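Local atomic coordinates of enoyl CoA hydratase/isomerase (Crotonase) (PDB entry 3I47), a protein that probably hydrates enoyl-CoA thioesters or shifts their double bonds, as a member of the enoyl-CoA hydratase/isomerase (crotonase) family. Residues Phe132-Lys138 against Phe163-Phe169; Ala124-Thr128 against Leu189-Thr193; Asn48-Ile52 against Ile200-Pro205; Ala204-Asn210 against Lys238-Glu243. All blocks are in the same frame, centred on the assembly; numbering follows the deposited sequence.

Interaction 1. Residues Phe132-Lys138 against Phe163-Phe169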
loop_
_atom_site.group_PDB
_atom_site.type_symbol
_atom_site.label_atom_id
_atom_site.label_comp_id
_atom_site.label_asym_id
_atom_site.label_seq_id
_atom_site.Cartn_x
_atom_site.Cartn_y
_atom_site.Cartn_z
ATOM N N PHE A 132 -10.528 -9.413 -6.562
ATOM C CA PHE A 132 -9.383 -9.887 -5.789
ATOM C C PHE A 132 -9.448 -11.391 -5.602
ATOM O O PHE A 132 -10.525 -11.973 -5.617
ATOM C CB PHE A 132 -9.394 -9.227 -4.403
ATOM C CG PHE A 132 -9.236 -7.731 -4.446
ATOM C CD1 PHE A 132 -10.343 -6.916 -4.663
ATOM C CD2 PHE A 132 -7.979 -7.148 -4.254
ATOM C CE1 PHE A 132 -10.187 -5.509 -4.700
ATOM C CE2 PHE A 132 -7.818 -5.758 -4.289
ATOM C CZ PHE A 132 -8.927 -4.952 -4.497
ATOM N N CYS A 133 -8.288 -12.008 -5.410
ATOM C CA CYS A 133 -8.242 -13.448 -5.154
ATOM C C CYS A 133 -6.919 -13.862 -4.543
ATOM O O CYS A 133 -5.863 -13.441 -5.009
ATOM C CB CYS A 133 -8.462 -14.216 -6.464
ATOM S SG CYS A 133 -8.625 -16.003 -6.276
ATOM N N PHE A 134 -6.980 -14.704 -3.518
ATOM C CA PHE A 134 -5.790 -15.403 -3.009
ATOM C C PHE A 134 -5.840 -16.829 -3.547
ATOM O O PHE A 134 -6.437 -17.728 -2.937
ATOM C CB PHE A 134 -5.743 -15.364 -1.474
ATOM C CG PHE A 134 -5.975 -14.000 -0.904
ATOM C CD1 PHE A 134 -5.077 -12.963 -1.147
ATOM C CD2 PHE A 134 -7.113 -13.732 -0.150
ATOM C CE1 PHE A 134 -5.302 -11.680 -0.629
ATOM C CE2 PHE A 134 -7.350 -12.452 0.362
ATOM C CZ PHE A 134 -6.447 -11.427 0.123
ATOM N N SER A 135 -5.228 -17.031 -4.716
ATOM C CA SER A 135 -5.455 -18.235 -5.511
ATOM C C SER A 135 -4.536 -19.420 -5.187
ATOM O O SER A 135 -4.699 -20.493 -5.768
ATOM C CB SER A 135 -5.337 -17.889 -7.006
ATOM O OG SER A 135 -4.110 -17.228 -7.261
ATOM N N GLU A 136 -3.604 -19.233 -4.252
ATOM C CA GLU A 136 -2.489 -20.179 -4.048
ATOM C C GLU A 136 -2.887 -21.628 -3.786
ATOM O O GLU A 136 -2.248 -22.542 -4.305
ATOM C CB GLU A 136 -1.552 -19.682 -2.943
ATOM C CG GLU A 136 -0.682 -18.465 -3.344
ATOM C CD GLU A 136 -1.429 -17.119 -3.392
ATOM O OE1 GLU A 136 -2.613 -17.020 -3.006
ATOM O OE2 GLU A 136 -0.797 -16.118 -3.811
ATOM N N VAL A 137 -3.948 -21.852 -3.014
ATOM C CA VAL A 137 -4.307 -23.239 -2.672
ATOM C C VAL A 137 -4.755 -24.057 -3.898
ATOM O O VAL A 137 -4.744 -25.288 -3.856
ATOM C CB VAL A 137 -5.360 -23.366 -1.521
ATOM C CG1 VAL A 137 -4.813 -22.800 -0.202
ATOM C CG2 VAL A 137 -6.713 -22.751 -1.904
ATOM N N LYS A 138 -5.151 -23.373 -4.971
ATOM C CA LYS A 138 -5.529 -24.055 -6.210
ATOM C C LYS A 138 -4.317 -24.713 -6.863
ATOM O O LYS A 138 -4.460 -25.666 -7.632
ATOM C CB LYS A 138 -6.189 -23.082 -7.189
ATOM C CG LYS A 138 -7.606 -22.654 -6.779
ATOM C CD LYS A 138 -8.136 -21.551 -7.690
ATOM C CE LYS A 138 -9.589 -21.185 -7.368
ATOM N NZ LYS A 138 -9.941 -19.753 -7.734
ATOM N N PHE A 163 -8.309 -17.521 2.027
ATOM C CA PHE A 163 -7.128 -18.360 1.721
ATOM C C PHE A 163 -7.566 -19.805 1.431
ATOM O O PHE A 163 -7.053 -20.442 0.509
ATOM C CB PHE A 163 -6.121 -18.419 2.885
ATOM C CG PHE A 163 -5.442 -17.117 3.215
ATOM C CD1 PHE A 163 -5.467 -16.035 2.337
ATOM C CD2 PHE A 163 -4.719 -17.004 4.411
ATOM C CE1 PHE A 163 -4.814 -14.836 2.662
ATOM C CE2 PHE A 163 -4.059 -15.821 4.738
ATOM C CZ PHE A 163 -4.106 -14.731 3.860
ATOM N N MET A 164 -8.500 -20.323 2.229
ATOM C CA MET A 164 -8.913 -21.715 2.090
ATOM C C MET A 164 -9.747 -21.943 0.823
ATOM O O MET A 164 -9.678 -23.007 0.207
ATOM C CB MET A 164 -9.708 -22.176 3.325
ATOM C CG MET A 164 -8.898 -22.188 4.634
ATOM S SD MET A 164 -9.797 -22.948 6.052
ATOM C CE MET A 164 -11.340 -22.008 6.074
ATOM N N SER A 165 -10.562 -20.954 0.460
ATOM C CA SER A 165 -11.496 -21.118 -0.655
ATOM C C SER A 165 -10.884 -20.738 -2.001
ATOM O O SER A 165 -11.314 -21.253 -3.031
ATOM C CB SER A 165 -12.749 -20.268 -0.427
ATOM O OG SER A 165 -12.436 -18.894 -0.634
ATOM N N ALA A 166 -9.916 -19.818 -1.980
ATOM C CA ALA A 166 -9.376 -19.193 -3.196
ATOM C C ALA A 166 -10.478 -18.552 -4.055
ATOM O O ALA A 166 -10.346 -18.435 -5.283
ATOM C CB ALA A 166 -8.538 -20.215 -4.008
ATOM N N GLU A 167 -11.574 -18.150 -3.413
ATOM C CA GLU A 167 -12.662 -17.515 -4.149
ATOM C C GLU A 167 -12.283 -16.111 -4.619
ATOM O O GLU A 167 -11.509 -15.399 -3.969
ATOM C CB GLU A 167 -13.956 -17.490 -3.336
ATOM C CG GLU A 167 -13.961 -16.520 -2.156
ATOM C CD GLU A 167 -15.009 -16.882 -1.121
ATOM O OE1 GLU A 167 -16.177 -16.462 -1.280
ATOM O OE2 GLU A 167 -14.658 -17.578 -0.151
ATOM N N VAL A 168 -12.856 -15.725 -5.752
ATOM C CA VAL A 168 -12.727 -14.349 -6.233
ATOM C C VAL A 168 -13.746 -13.497 -5.494
ATOM O O VAL A 168 -14.899 -13.900 -5.326
ATOM C CB VAL A 168 -12.953 -14.272 -7.760
ATOM C CG1 VAL A 168 -12.861 -12.809 -8.258
ATOM C CG2 VAL A 168 -11.945 -15.136 -8.473
ATOM N N PHE A 169 -13.318 -12.332 -5.018
ATOM C CA PHE A 169 -14.235 -11.405 -4.368
ATOM C C PHE A 169 -14.170 -10.034 -5.008
ATOM O O PHE A 169 -13.092 -9.575 -5.400
ATOM C CB PHE A 169 -14.071 -11.367 -2.835
ATOM C CG PHE A 169 -12.680 -11.019 -2.337
ATOM C CD1 PHE A 169 -12.425 -9.755 -1.779
ATOM C CD2 PHE A 169 -11.646 -11.966 -2.346
ATOM C CE1 PHE A 169 -11.161 -9.428 -1.271
ATOM C CE2 PHE A 169 -10.375 -11.657 -1.841
ATOM C CZ PHE A 169 -10.120 -10.379 -1.296
HETATM O O HOH W 1 -5.154 -19.640 -1.396
HETATM O O HOH W 2 -9.430 -15.648 -2.199
#

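Interaction 2. Residues Ala124-Thr128 against Leu189-Thr193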
loop_
_atom_site.group_PDB
_atom_site.type_symbol
_atom_site.label_atom_id
_atom_site.label_comp_id
_atom_site.label_asym_id
_atom_site.label_seq_id
_atom_site.Cartn_x
_atom_site.Cartn_y
_atom_site.Cartn_z
ATOM N N ALA A 124 -6.060 1.488 0.344
ATOM C CA ALA A 124 -6.277 0.964 -0.997
ATOM C C ALA A 124 -7.586 1.512 -1.550
ATOM O O ALA A 124 -8.596 1.601 -0.835
ATOM C CB ALA A 124 -6.246 -0.591 -1.018
ATOM N N ILE A 125 -7.536 1.921 -2.815
ATOM C CA ILE A 125 -8.656 2.505 -3.523
ATOM C C ILE A 125 -8.910 1.597 -4.716
ATOM O O ILE A 125 -7.980 1.320 -5.487
ATOM C CB ILE A 125 -8.294 3.919 -4.038
ATOM C CG1 ILE A 125 -7.938 4.864 -2.871
ATOM C CG2 ILE A 125 -9.456 4.497 -4.879
ATOM C CD1 ILE A 125 -7.291 6.201 -3.311
ATOM N N ALA A 126 -10.144 1.117 -4.861
ATOM C CA ALA A 126 -10.488 0.212 -5.956
ATOM C C ALA A 126 -11.536 0.825 -6.867
ATOM O O ALA A 126 -12.422 1.560 -6.401
ATOM C CB ALA A 126 -10.987 -1.108 -5.402
ATOM N N SER A 127 -11.436 0.531 -8.159
ATOM C CA SER A 127 -12.527 0.816 -9.082
ATOM C C SER A 127 -13.651 -0.193 -8.813
ATOM O O SER A 127 -13.416 -1.274 -8.253
ATOM C CB SER A 127 -12.038 0.700 -10.529
ATOM O OG SER A 127 -11.575 -0.610 -10.746
ATOM N N THR A 128 -14.874 0.160 -9.197
ATOM C CA THR A 128 -16.026 -0.706 -8.922
ATOM C C THR A 128 -15.875 -2.082 -9.576
ATOM O O THR A 128 -16.417 -3.073 -9.074
ATOM C CB THR A 128 -17.352 -0.057 -9.387
ATOM O OG1 THR A 128 -17.280 0.235 -10.783
ATOM C CG2 THR A 128 -17.617 1.231 -8.623
ATOM N N LEU A 189 -10.972 6.541 -11.599
ATOM C CA LEU A 189 -10.125 5.989 -10.551
ATOM C C LEU A 189 -8.842 6.803 -10.375
ATOM O O LEU A 189 -8.491 7.170 -9.246
ATOM C CB LEU A 189 -9.796 4.518 -10.858
ATOM C CG LEU A 189 -8.846 3.796 -9.893
ATOM C CD1 LEU A 189 -9.442 3.697 -8.476
ATOM C CD2 LEU A 189 -8.525 2.394 -10.426
ATOM N N LEU A 190 -8.154 7.082 -11.485
ATOM C CA LEU A 190 -6.921 7.861 -11.434
ATOM C C LEU A 190 -7.159 9.259 -10.871
ATOM O O LEU A 190 -6.469 9.693 -9.943
ATOM C CB LEU A 190 -6.284 7.951 -12.834
ATOM C CG LEU A 190 -4.987 8.766 -12.916
ATOM C CD1 LEU A 190 -3.902 8.179 -12.027
ATOM C CD2 LEU A 190 -4.494 8.844 -14.374
ATOM N N GLU A 191 -8.163 9.948 -11.406
ATOM C CA GLU A 191 -8.460 11.310 -10.968
ATOM C C GLU A 191 -8.778 11.348 -9.473
ATOM O O GLU A 191 -8.264 12.198 -8.741
ATOM C CB GLU A 191 -9.614 11.904 -11.784
ATOM C CG GLU A 191 -9.248 12.192 -13.250
ATOM C CD GLU A 191 -9.389 10.992 -14.202
ATOM O OE1 GLU A 191 -9.390 11.256 -15.421
ATOM O OE2 GLU A 191 -9.487 9.803 -13.790
ATOM N N PHE A 192 -9.609 10.413 -9.009
ATOM C CA PHE A 192 -9.921 10.322 -7.578
ATOM C C PHE A 192 -8.651 10.128 -6.734
ATOM O O PHE A 192 -8.431 10.802 -5.725
ATOM C CB PHE A 192 -10.899 9.163 -7.308
ATOM C CG PHE A 192 -11.248 8.994 -5.858
ATOM C CD1 PHE A 192 -10.440 8.233 -5.000
ATOM C CD2 PHE A 192 -12.378 9.617 -5.330
ATOM C CE1 PHE A 192 -10.757 8.099 -3.630
ATOM C CE2 PHE A 192 -12.714 9.479 -3.981
ATOM C CZ PHE A 192 -11.901 8.720 -3.120
ATOM N N THR A 193 -7.823 9.177 -7.157
ATOM C CA THR A 193 -6.628 8.813 -6.420
ATOM C C THR A 193 -5.632 9.966 -6.346
ATOM O O THR A 193 -5.087 10.243 -5.277
ATOM C CB THR A 193 -5.976 7.571 -7.057
ATOM O OG1 THR A 193 -6.890 6.482 -6.941
ATOM C CG2 THR A 193 -4.683 7.211 -6.336
#

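Interaction 3. Residues Asn48-Ile52 against Ile200-Pro205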
loop_
_atom_site.group_PDB
_atom_site.type_symbol
_atom_site.label_atom_id
_atom_site.label_comp_id
_atom_site.label_asym_id
_atom_site.label_seq_id
_atom_site.Cartn_x
_atom_site.Cartn_y
_atom_site.Cartn_z
ATOM N N ASN A 48 11.367 15.330 -1.501
ATOM C CA ASN A 48 10.344 15.934 -2.364
ATOM C C ASN A 48 9.027 15.143 -2.418
ATOM O O ASN A 48 8.035 15.614 -2.980
ATOM C CB ASN A 48 10.888 16.141 -3.780
ATOM C CG ASN A 48 12.022 17.151 -3.826
ATOM O OD1 ASN A 48 11.975 18.191 -3.163
ATOM N ND2 ASN A 48 13.046 16.852 -4.609
ATOM N N VAL A 49 9.029 13.943 -1.839
ATOM C CA VAL A 49 7.856 13.065 -1.835
ATOM C C VAL A 49 7.264 12.993 -0.433
ATOM O O VAL A 49 7.981 12.719 0.528
ATOM C CB VAL A 49 8.229 11.638 -2.332
ATOM C CG1 VAL A 49 7.047 10.666 -2.184
ATOM C CG2 VAL A 49 8.667 11.683 -3.781
ATOM N N ARG A 50 5.962 13.251 -0.323
ATOM C CA ARG A 50 5.240 13.089 0.934
ATOM C C ARG A 50 4.343 11.868 0.930
ATOM O O ARG A 50 4.122 11.276 1.988
ATOM C CB ARG A 50 4.393 14.323 1.263
ATOM C CG ARG A 50 5.205 15.537 1.688
ATOM C CD ARG A 50 4.316 16.716 2.001
ATOM N NE ARG A 50 5.119 17.902 2.326
ATOM C CZ ARG A 50 4.630 19.134 2.438
ATOM N NH1 ARG A 50 3.334 19.359 2.257
ATOM N NH2 ARG A 50 5.448 20.143 2.707
ATOM N N VAL A 51 3.800 11.510 -0.234
ATOM C CA VAL A 51 2.834 10.396 -0.324
ATOM C C VAL A 51 3.268 9.504 -1.477
ATOM O O VAL A 51 3.713 10.008 -2.504
ATOM C CB VAL A 51 1.389 10.920 -0.566
ATOM C CG1 VAL A 51 0.371 9.767 -0.775
ATOM C CG2 VAL A 51 0.934 11.836 0.599
ATOM N N ILE A 52 3.149 8.192 -1.288
ATOM C CA ILE A 52 3.520 7.221 -2.321
ATOM C C ILE A 52 2.295 6.470 -2.819
ATOM O O ILE A 52 1.519 5.955 -2.015
ATOM C CB ILE A 52 4.551 6.235 -1.758
ATOM C CG1 ILE A 52 5.824 7.000 -1.353
ATOM C CG2 ILE A 52 4.908 5.152 -2.796
ATOM C CD1 ILE A 52 6.808 6.173 -0.527
ATOM N N ILE A 200 -3.819 14.486 1.183
ATOM C CA ILE A 200 -2.953 14.034 2.260
ATOM C C ILE A 200 -1.591 14.754 2.218
ATOM O O ILE A 200 -1.056 15.142 3.268
ATOM C CB ILE A 200 -2.783 12.486 2.216
ATOM C CG1 ILE A 200 -4.147 11.814 2.430
ATOM C CG2 ILE A 200 -1.793 12.022 3.272
ATOM C CD1 ILE A 200 -4.146 10.305 2.167
ATOM N N SER A 201 -1.060 14.965 1.009
ATOM C CA SER A 201 0.257 15.604 0.843
ATOM C C SER A 201 0.221 17.069 1.260
ATOM O O SER A 201 1.264 17.659 1.527
ATOM C CB SER A 201 0.787 15.459 -0.593
ATOM O OG SER A 201 0.167 16.379 -1.477
ATOM N N ASN A 202 -0.977 17.634 1.329
ATOM C CA ASN A 202 -1.123 19.028 1.749
ATOM C C ASN A 202 -1.469 19.221 3.221
ATOM O O ASN A 202 -1.536 20.357 3.715
ATOM C CB ASN A 202 -2.067 19.781 0.807
ATOM C CG ASN A 202 -1.475 19.940 -0.581
ATOM O OD1 ASN A 202 -0.317 20.349 -0.736
ATOM N ND2 ASN A 202 -2.249 19.600 -1.597
ATOM N N ASN A 203 -1.663 18.124 3.942
ATOM C CA ASN A 203 -1.760 18.205 5.395
ATOM C C ASN A 203 -0.348 18.397 5.962
ATOM O O ASN A 203 0.650 18.133 5.279
ATOM C CB ASN A 203 -2.420 16.948 5.981
ATOM C CG ASN A 203 -3.899 16.812 5.599
ATOM O OD1 ASN A 203 -4.447 15.698 5.556
ATOM N ND2 ASN A 203 -4.543 17.931 5.315
ATOM N N ALA A 204 -0.257 18.866 7.206
ATOM C CA ALA A 204 1.054 19.117 7.818
ATOM C C ALA A 204 1.907 17.856 7.803
ATOM O O ALA A 204 1.507 16.825 8.309
ATOM C CB ALA A 204 0.885 19.630 9.232
ATOM N N PRO A 205 3.098 17.933 7.194
ATOM C CA PRO A 205 3.825 16.698 6.899
ATOM C C PRO A 205 4.317 15.931 8.122
ATOM O O PRO A 205 4.219 14.699 8.149
ATOM C CB PRO A 205 5.002 17.175 6.032
ATOM C CG PRO A 205 5.125 18.627 6.312
ATOM C CD PRO A 205 3.725 19.110 6.578
#

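Interaction 4. Residues Ala204-Asn210 against Lys238-Glu243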
loop_
_atom_site.group_PDB
_atom_site.type_symbol
_atom_site.label_atom_id
_atom_site.label_comp_id
_atom_site.label_asym_id
_atom_site.label_seq_id
_atom_site.Cartn_x
_atom_site.Cartn_y
_atom_site.Cartn_z
ATOM N N ALA A 204 -0.257 18.866 7.206
ATOM C CA ALA A 204 1.054 19.117 7.818
ATOM C C ALA A 204 1.907 17.856 7.803
ATOM O O ALA A 204 1.507 16.825 8.309
ATOM C CB ALA A 204 0.885 19.630 9.232
ATOM N N PRO A 205 3.098 17.933 7.194
ATOM C CA PRO A 205 3.825 16.698 6.899
ATOM C C PRO A 205 4.317 15.931 8.122
ATOM O O PRO A 205 4.219 14.699 8.149
ATOM C CB PRO A 205 5.002 17.175 6.032
ATOM C CG PRO A 205 5.125 18.627 6.312
ATOM C CD PRO A 205 3.725 19.110 6.578
ATOM N N GLU A 206 4.807 16.636 9.142
ATOM C CA GLU A 206 5.251 15.935 10.346
ATOM C C GLU A 206 4.060 15.347 11.094
ATOM O O GLU A 206 4.120 14.210 11.570
ATOM C CB GLU A 206 6.069 16.840 11.275
ATOM C CG GLU A 206 7.406 17.313 10.671
ATOM C CD GLU A 206 8.237 16.174 10.088
ATOM O OE1 GLU A 206 8.469 15.161 10.793
ATOM O OE2 GLU A 206 8.654 16.284 8.912
ATOM N N ALA A 207 2.979 16.124 11.183
ATOM C CA ALA A 207 1.753 15.668 11.841
ATOM C C ALA A 207 1.189 14.393 11.185
ATOM O O ALA A 207 0.763 13.477 11.885
ATOM C CB ALA A 207 0.704 16.781 11.858
ATOM N N VAL A 208 1.232 14.336 9.854
ATOM C CA VAL A 208 0.756 13.160 9.107
ATOM C C VAL A 208 1.612 11.943 9.460
ATOM O O VAL A 208 1.090 10.886 9.822
ATOM C CB VAL A 208 0.755 13.430 7.588
ATOM C CG1 VAL A 208 0.589 12.126 6.806
ATOM C CG2 VAL A 208 -0.362 14.367 7.214
ATOM N N LYS A 209 2.934 12.099 9.395
ATOM C CA LYS A 209 3.827 11.000 9.751
ATOM C C LYS A 209 3.707 10.587 11.215
ATOM O O LYS A 209 3.687 9.405 11.532
ATOM C CB LYS A 209 5.275 11.353 9.390
ATOM C CG LYS A 209 5.452 11.519 7.889
ATOM C CD LYS A 209 6.910 11.663 7.512
ATOM C CE LYS A 209 7.391 13.076 7.761
ATOM N NZ LYS A 209 8.770 13.270 7.238
ATOM N N ASN A 210 3.598 11.573 12.107
ATOM C CA ASN A 210 3.433 11.290 13.521
ATOM C C ASN A 210 2.118 10.562 13.801
ATOM O O ASN A 210 2.067 9.707 14.676
ATOM C CB ASN A 210 3.413 12.587 14.338
ATOM C CG ASN A 210 4.754 13.313 14.377
ATOM O OD1 ASN A 210 4.816 14.447 14.858
ATOM N ND2 ASN A 210 5.821 12.687 13.866
ATOM N N LYS A 238 3.659 18.243 20.543
ATOM C CA LYS A 238 3.302 18.671 19.193
ATOM C C LYS A 238 2.739 20.092 19.137
ATOM O O LYS A 238 2.978 20.817 18.179
ATOM C CB LYS A 238 2.340 17.676 18.526
ATOM C CG LYS A 238 2.161 17.881 17.020
ATOM C CD LYS A 238 3.384 17.343 16.270
ATOM C CE LYS A 238 3.242 17.476 14.752
ATOM N NZ LYS A 238 3.451 18.873 14.264
ATOM N N ARG A 239 2.003 20.494 20.175
ATOM C CA ARG A 239 1.411 21.822 20.202
ATOM C C ARG A 239 2.458 22.924 20.220
ATOM O O ARG A 239 2.218 23.992 19.674
ATOM C CB ARG A 239 0.498 21.977 21.411
ATOM C CG ARG A 239 -0.856 21.287 21.257
ATOM C CD ARG A 239 -1.586 21.352 22.580
ATOM N NE ARG A 239 -2.920 20.758 22.533
ATOM C CZ ARG A 239 -3.736 20.681 23.575
ATOM N NH1 ARG A 239 -3.369 21.192 24.749
ATOM N NH2 ARG A 239 -4.928 20.113 23.434
ATOM N N VAL A 240 3.604 22.654 20.843
ATOM C CA VAL A 240 4.679 23.660 20.940
ATOM C C VAL A 240 5.740 23.500 19.850
ATOM O O VAL A 240 6.668 24.319 19.760
ATOM C CB VAL A 240 5.351 23.696 22.348
ATOM C CG1 VAL A 240 4.309 23.981 23.467
ATOM C CG2 VAL A 240 6.134 22.418 22.616
ATOM N N SER A 241 5.609 22.451 19.033
ATOM C CA SER A 241 6.503 22.253 17.886
ATOM C C SER A 241 6.368 23.410 16.895
ATOM O O SER A 241 5.342 24.072 16.838
ATOM C CB SER A 241 6.182 20.925 17.178
ATOM O OG SER A 241 4.966 20.998 16.434
ATOM N N ASP A 242 7.401 23.644 16.088
ATOM C CA ASP A 242 7.302 24.678 15.063
ATOM C C ASP A 242 6.108 24.469 14.140
ATOM O O ASP A 242 5.401 25.418 13.812
ATOM C CB ASP A 242 8.582 24.740 14.231
ATOM C CG ASP A 242 9.781 25.257 15.020
ATOM O OD1 ASP A 242 9.612 25.800 16.130
ATOM O OD2 ASP A 242 10.907 25.109 14.514
ATOM N N GLU A 243 5.878 23.220 13.722
ATOM C CA GLU A 243 4.769 22.920 12.823
ATOM C C GLU A 243 3.394 23.131 13.470
ATOM O O GLU A 243 2.483 23.674 12.836
ATOM C CB GLU A 243 4.889 21.495 12.279
ATOM C CG GLU A 243 3.881 21.185 11.201
ATOM C CD GLU A 243 3.963 19.751 10.760
ATOM O OE1 GLU A 243 3.406 18.890 11.473
ATOM O OE2 GLU A 243 4.572 19.483 9.700
#

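Interaction 1. Residues Phe132-Lys138 against Phe163-Phe169
Water 1 sits between the two segments and ties three backbone groups together: it donates to Phe134 O at 2.8 Å and to Phe163 O, and it accepts from Val137 N. A second water does similar work further along, taking the N-H of Phe134 and donating a hydrogen bond to Glu167 O. Direct bonds hold the two ends. Lys138, its chain extended beyond CG, lays its methylenes along Ala166 CB and delivers NZ to Ala166 O at 2.8 Å; that carbonyl belongs to the residue with positive phi where the helix breaks off. At the other end Phe132 and Phe169 form an antiparallel hydrogen-bonded pair, with Phe132 N to Phe169 O at 2.8 Å.

Four phenylalanines cluster beside this backbone seam. Phe169 takes chi1 57°, which places CG between its own N and carbonyl carbon and folds the ring back under Phe132, whose CB sits over the ring face in a CH-pi contact, 3.6 Å from the centroid. Phe163 points its CD1-CE1 edge at the face of Phe134, a T-shaped pair with planes at 84°. Leu162 of helix 156-165 and Val150 of helix 147-154 also pack on Phe134, while strand 131-133 runs in the middle of a small three-stranded sheet, between 109-111 and 168-170.

Interaction 2. Residues Ala124-Thr128 against Leu189-Thr193
Strand 123-127 of the large mixed sheet is covered here by the first turn of helix 189-201, and Ile125 is the residue that meets it most broadly. The axes of the two short segments are 9.2 Å apart and run nearly antiparallel, at 155°. Ile125 CG2 touches Leu189 CD1 at 3.7 Å and also lies 3.9 Å from Phe192 CD1. The longer branch of the same isoleucine goes another way: CD1 reaches the edge of the Phe192 ring, near its plane, and comes within 3.7 Å of Thr193 OG1. Three side chains from the start of the helix thus meet a single branched residue.

Leu189, with CG anti to its backbone N (chi1 177°), stretches down to the strand and splits its two methyls. CD1 lies against Ile125 and the peptide joining Ala126 to Ser127, whereas CD2 meets Ser127 CB at 3.9 Å. This is helix-on-sheet packing in the crotonase fold, and the same helical turn also covers the flanking strands: Met105 of strand 102-106 touches Leu189 and Thr193, and Val184 of strand 182-184 touches Leu189 and Phe192.

No hydrogen bond crosses the contact. The hydroxyl of Thr193, although set against isoleucine carbons, donates to Leu189 O at 2.9 Å, from above the carbonyl plane. Thr193 N bonds to that oxygen from the opposite face, at 3.0 Å.

Interaction 3. Residues Asn48-Ile52 against Ile200-Pro205
Arg50 is the first residue along 48-52 to meet the other segment, and it does so chiefly with the outer part of its side chain, from CD to the guanidinium. From CG to NE the chain is extended, carrying the guanidinium past the end of helix 189-201. NH1 then donates to Ser201 O at 2.8 Å. The bond is fairly straight at hydrogen, 162°, and the oxygen lies in the guanidinium plane, 3° out of it. Arg50 CD also passes close to this carbonyl, 3.2 Å from Ser201 O. Pro205 covers one face of the planar group: its CB is 3.8 Å from Arg50 NE, and its CG stands over the rim near NH2. An arginine bound to a carbonyl in the last turn of a helix would be expected to suit the negative end of the helix dipole. NH2 has its own acceptor, Trp259 O, so the guanidinium also ties in the C-terminal tail, where Trp259 NE1 in turn donates to Asn202 O.

Next comes Val51, at the start of strand 51-56 in the large sheet of this crotonase fold. Here the contact turns apolar. A single methyl, CG2, fits against the closing turn of the helix, 3.8 Å from Ile200 CG2 and the same distance from Ser201 CB. The hydroxyl of that serine is engaged within the helix, through Ser198 O.

Interaction 4. Residues Ala204-Asn210 against Lys238-Glu243
Glu243 presents its carboxylate to the first turn of helix 205-218, where each oxygen takes one backbone N-H. OE2 accepts from Glu206 N at 2.9 Å and OE1 from Ala207 N at 2.8 Å, both through their syn lone pairs; the second bond is the more bent, 136° at hydrogen against 155°. Ala204 CB rests 3.4 Å from Glu243 CD. The glutamate gets there by being stretched out, with CG anti to its N and CD anti to CA.

Ala204 is the N-cap residue and has no side-chain acceptor, so Glu243, from the helix that begins beyond Ser241, serves the N-terminal N-H groups instead. The helix dipole there would be expected to favour its negative charge.

Behind the carboxylate stands Lys238, whose NZ forms a salt bridge to Glu243 OE1 at 2.8 Å, on the anti side and 32° out of the carboxylate plane. Its chain bends at chi2 and chi4, which brings CE 3.7 Å from Ala207 CA and 3.4 Å from Asn210 OD1. Farther out, Ser241 OG donates to Lys238 O at 2.7 Å and caps the new helix by accepting from Gly244 N.

Overall arrangement
Interactions 2 and 3 lie at the two ends of helix 189-201, their centres 18 Å apart, and both set it against the large mixed sheet: the start of the helix on strand 123-127, its end on strand 51-56. Interaction 3 passes directly into interaction 4, 12 Å away between centres. They share Ala204 and Pro205, and Asn203 CB meets Val208 CG2 at 3.5 Å, so the turn that leaves the sheet region also begins the C-terminal helices. Interaction 1 belongs to the small three-stranded sheet, its centre 23 Å from that of interaction 2; it lies across the chain's centre from interactions 3 and 4, at 35 and 42 Å between centres.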